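Local coordinates for uncharacterized protein (Clostridium sporogenes, PDB 4Q0Y), which is of unknown function but adopts a hot-dog, thioesterase-like fold, an antiparallel sheet here accompanied by two helices, at residues 118-121 with 122-126; 41-44 with 45-48. One frame throughout, in Å; residues are numbered along the deposited sequence.

In the fold
From the N terminus, strands 4-15 and 26-30 lead into helix 33-44, whose last turn and exit make up contact 2 (41-44 with 45-48). The chain then enters strand 52-55, an outermost strand of the sheet, runs through the remaining strands and, after strand 112-115, forms helix 117-126, which carries contact 1 (118-121 with 122-126). Each contact is local, contact 2 closing a turn at a helix end and contact 1 a run of helical turns; they follow in series and neither encloses the other. I42 joins them, its side chain packing on N119, I122 and L123, so the two helices lie against each other beside the sheet.

Contact 1: residues 118-121 with 122-126; sequences NNTN and ILKEI
T120 and K124 stand one turn apart on helix 117-126, where backbone hydrogen bonds, each from an N-H to the carbonyl four residues earlier in the α-helical pattern, are supplemented by one methyl contact and a water bridge. Four such hydrogen bonds span the two segments: I122 N to N118 O, L123 N to N119 O, K124 N to T120 O and E125 N to N121 O. The middle two are the shorter, 2.9 Å from L123 N to N119 O and 2.8 Å from K124 N to T120 O, the latter with an N-H...O angle of 161°. At the ends of the run they lengthen, reaching 3.3 Å from I122 N to N118 O. L123 CG also packs on the carbonyl that accepts its own N-H, 3.4 Å from N119 O.

Apolar contact comes from T120 CG2, which meets K124 CD at 3.9 Å as the two side chains cross at a slant. CG2 reaches it by standing anti to T120 N, which leaves OG1 beside that nitrogen and turned to other partners: S102 OG and the carbonyls of G100 and D116. The L123 side chain touches I42 of helix 33-44 and I93 and V95 of strand 83-95.

In the polar bridge, water 1 links N121 OD1 to K124 NZ, accepting from NZ at 2.8 Å. A bend in the lysine chain at chi3 (62°) helps carry NZ to this water, and a cadmium ion lies about 4 Å from the K124 side chain.

The chemistry is thus mixed: T120 and L123 are the buried residues, I122 and the E125-K38 salt bridge add to the tie with helix 33-44, and K124 both touches V95 and is water-linked to N121.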
# COMPACT_ATOMS: atom_id res chain seq x y z
N ASN B 118 -0.45 -6.53 13.17
CA ASN B 118 -0.91 -5.43 12.27
C ASN B 118 -1.36 -5.95 10.89
O ASN B 118 -2.48 -5.67 10.40
CB ASN B 118 0.17 -4.33 12.11
CG ASN B 118 0.32 -3.43 13.33
OD1 ASN B 118 -0.49 -3.43 14.26
ND2 ASN B 118 1.38 -2.62 13.31
N ASN B 119 -0.49 -6.75 10.28
CA ASN B 119 -0.80 -7.38 9.00
C ASN B 119 -1.93 -8.40 9.07
O ASN B 119 -2.76 -8.48 8.15
CB ASN B 119 0.46 -8.00 8.38
CG ASN B 119 1.33 -6.93 7.75
OD1 ASN B 119 0.88 -6.27 6.81
ND2 ASN B 119 2.54 -6.75 8.26
N THR B 120 -1.97 -9.18 10.14
CA THR B 120 -3.07 -10.12 10.36
C THR B 120 -4.41 -9.40 10.42
O THR B 120 -5.38 -9.89 9.83
CB THR B 120 -2.83 -10.94 11.65
OG1 THR B 120 -1.72 -11.79 11.40
CG2 THR B 120 -4.03 -11.81 12.04
N ASN B 121 -4.46 -8.25 11.08
CA ASN B 121 -5.69 -7.46 11.18
C ASN B 121 -6.18 -7.03 9.78
O ASN B 121 -7.37 -7.13 9.46
CB ASN B 121 -5.48 -6.27 12.14
CG ASN B 121 -5.25 -6.70 13.60
OD1 ASN B 121 -5.53 -7.84 14.00
ND2 ASN B 121 -4.73 -5.78 14.39
N ILE B 122 -5.23 -6.62 8.93
CA ILE B 122 -5.53 -6.26 7.53
C ILE B 122 -6.03 -7.50 6.75
O ILE B 122 -7.01 -7.42 6.02
CB ILE B 122 -4.32 -5.60 6.84
CG1 ILE B 122 -3.98 -4.26 7.52
CG2 ILE B 122 -4.56 -5.39 5.34
CD1 ILE B 122 -2.59 -3.75 7.19
N LEU B 123 -5.35 -8.64 6.91
CA LEU B 123 -5.76 -9.88 6.25
C LEU B 123 -7.15 -10.34 6.67
O LEU B 123 -7.92 -10.79 5.82
CB LEU B 123 -4.75 -11.00 6.49
CG LEU B 123 -3.41 -10.80 5.78
CD1 LEU B 123 -2.40 -11.80 6.34
CD2 LEU B 123 -3.53 -10.93 4.27
N LYS B 124 -7.47 -10.16 7.95
CA LYS B 124 -8.84 -10.41 8.45
C LYS B 124 -9.89 -9.55 7.76
O LYS B 124 -10.97 -10.04 7.45
CB LYS B 124 -8.92 -10.31 9.97
CG LYS B 124 -8.19 -11.48 10.64
CD LYS B 124 -7.92 -11.31 12.13
CE LYS B 124 -9.18 -11.18 12.95
NZ LYS B 124 -8.84 -11.14 14.41
N GLU B 125 -9.56 -8.28 7.47
CA GLU B 125 -10.45 -7.40 6.70
C GLU B 125 -10.64 -7.90 5.26
O GLU B 125 -11.77 -7.92 4.75
CB GLU B 125 -9.96 -5.95 6.69
CG GLU B 125 -10.02 -5.29 8.06
CD GLU B 125 -9.23 -4.00 8.18
OE1 GLU B 125 -8.66 -3.51 7.19
OE2 GLU B 125 -9.16 -3.51 9.33
N ILE B 126 -9.54 -8.29 4.63
CA ILE B 126 -9.55 -8.75 3.23
C ILE B 126 -10.37 -10.04 3.05
O ILE B 126 -11.17 -10.16 2.08
CB ILE B 126 -8.13 -8.98 2.68
CG1 ILE B 126 -7.38 -7.66 2.62
CG2 ILE B 126 -8.15 -9.66 1.30
CD1 ILE B 126 -5.87 -7.83 2.59
O HOH W 1 -7.91 -8.46 14.35

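Contact 2: residues 41-44 with 45-48; sequences VIMN and SLDT
S45 folds back on V41 and I42 in a local contact at the C-terminal end of helix 33-44, where the chain leaves the helix for the loop before strand 52-55. The backbone hydrogen bond from S45 N to I42 O spans three residues at 3.0 Å. Its donor stands well above the I42 carbonyl plane, 63° out of it, and the N-H...O angle is 150°.

The serine hydroxyl adds to this grip. OG sits between its own backbone N and carbonyl carbon (chi1 72°), a setting that swings it back over the last turn, 2.9 Å from V41 O and 3.1 Å from I42 O. Its single proton can serve either carbonyl, and the choice is not settled.

Apolar packing comes from the two methyls of L46, which part company: CD1 meets CE of selenomethionine M43 at 4.1 Å, the two side chains lying alongside and pointing the same way, whereas CD2 faces I42 CG2 at 4.3 Å. M43, bent at both chi2 and chi3, curls its CE end round to L46. L46 CG also packs on a backbone carbonyl, 3.4 Å from M43 O.

Straight after the helix end, T48 N hydrogen-bonds S45 O, closing a type I β-turn over residues 45-48. Water 2 spans this turn, donating to N44 O and accepting from D47 N at 2.8 Å, with a weak third link to T48 OG1.

Among its neighbours, the contact lies against helix 117-126 and strands 4-15, 52-55 and 112-115: I42 reaches that helix and L115, M43 touches I5, and N44 ND2 bonds to I5 O. On the loop side S45 and L46 pack on I52, and D47 OD1 hydrogen-bonds Y113 OH.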
# COMPACT_ATOMS: atom_id res chain seq x y z
N VAL B 41 -0.47 -4.14 -1.17
CA VAL B 41 0.51 -3.50 -0.30
C VAL B 41 1.30 -4.56 0.49
O VAL B 41 2.53 -4.50 0.54
CB VAL B 41 -0.15 -2.46 0.62
CG1 VAL B 41 0.79 -2.01 1.74
CG2 VAL B 41 -0.60 -1.25 -0.22
N ILE B 42 0.59 -5.54 1.05
CA ILE B 42 1.25 -6.67 1.74
C ILE B 42 2.20 -7.42 0.80
O ILE B 42 3.38 -7.62 1.15
CB ILE B 42 0.23 -7.65 2.36
CG1 ILE B 42 -0.45 -6.95 3.54
CG2 ILE B 42 0.90 -8.97 2.77
CD1 ILE B 42 -1.68 -7.66 4.04
N MSE B 43 1.71 -7.79 -0.39
CA MSE B 43 2.50 -8.56 -1.35
C MSE B 43 3.75 -7.82 -1.80
O MSE B 43 4.80 -8.44 -1.98
CB MSE B 43 1.69 -9.03 -2.56
CG MSE B 43 0.58 -10.03 -2.19
SE MSE B 43 1.28 -11.69 -1.39
CE MSE B 43 2.33 -12.26 -2.96
N ASN B 44 3.66 -6.50 -1.98
CA ASN B 44 4.83 -5.68 -2.33
C ASN B 44 5.79 -5.37 -1.16
O ASN B 44 6.85 -4.79 -1.39
CB ASN B 44 4.42 -4.35 -2.97
CG ASN B 44 4.01 -4.51 -4.43
OD1 ASN B 44 4.46 -5.43 -5.12
ND2 ASN B 44 3.27 -3.56 -4.92
N SER B 45 5.40 -5.70 0.06
CA SER B 45 6.20 -5.40 1.23
C SER B 45 6.73 -6.64 1.96
O SER B 45 7.34 -6.49 3.04
CB SER B 45 5.39 -4.48 2.14
OG SER B 45 4.36 -5.16 2.75
N LEU B 46 6.66 -7.82 1.33
CA LEU B 46 7.10 -9.07 1.98
C LEU B 46 8.56 -9.05 2.41
O LEU B 46 8.87 -9.57 3.47
CB LEU B 46 6.87 -10.29 1.07
CG LEU B 46 5.44 -10.57 0.65
CD1 LEU B 46 5.43 -11.68 -0.39
CD2 LEU B 46 4.59 -10.91 1.85
N ASP B 47 9.44 -8.44 1.61
CA ASP B 47 10.89 -8.41 1.90
C ASP B 47 11.39 -7.08 2.48
O ASP B 47 12.60 -6.96 2.77
CB ASP B 47 11.68 -8.71 0.62
CG ASP B 47 11.45 -10.13 0.11
OD1 ASP B 47 11.45 -11.07 0.93
OD2 ASP B 47 11.30 -10.30 -1.11
N THR B 48 10.50 -6.11 2.66
CA THR B 48 10.89 -4.75 3.09
C THR B 48 10.12 -4.19 4.29
O THR B 48 10.25 -3.00 4.58
CB THR B 48 10.72 -3.77 1.91
OG1 THR B 48 9.37 -3.80 1.46
CG2 THR B 48 11.65 -4.15 0.76
O HOH W 2 9.02 -6.64 -0.53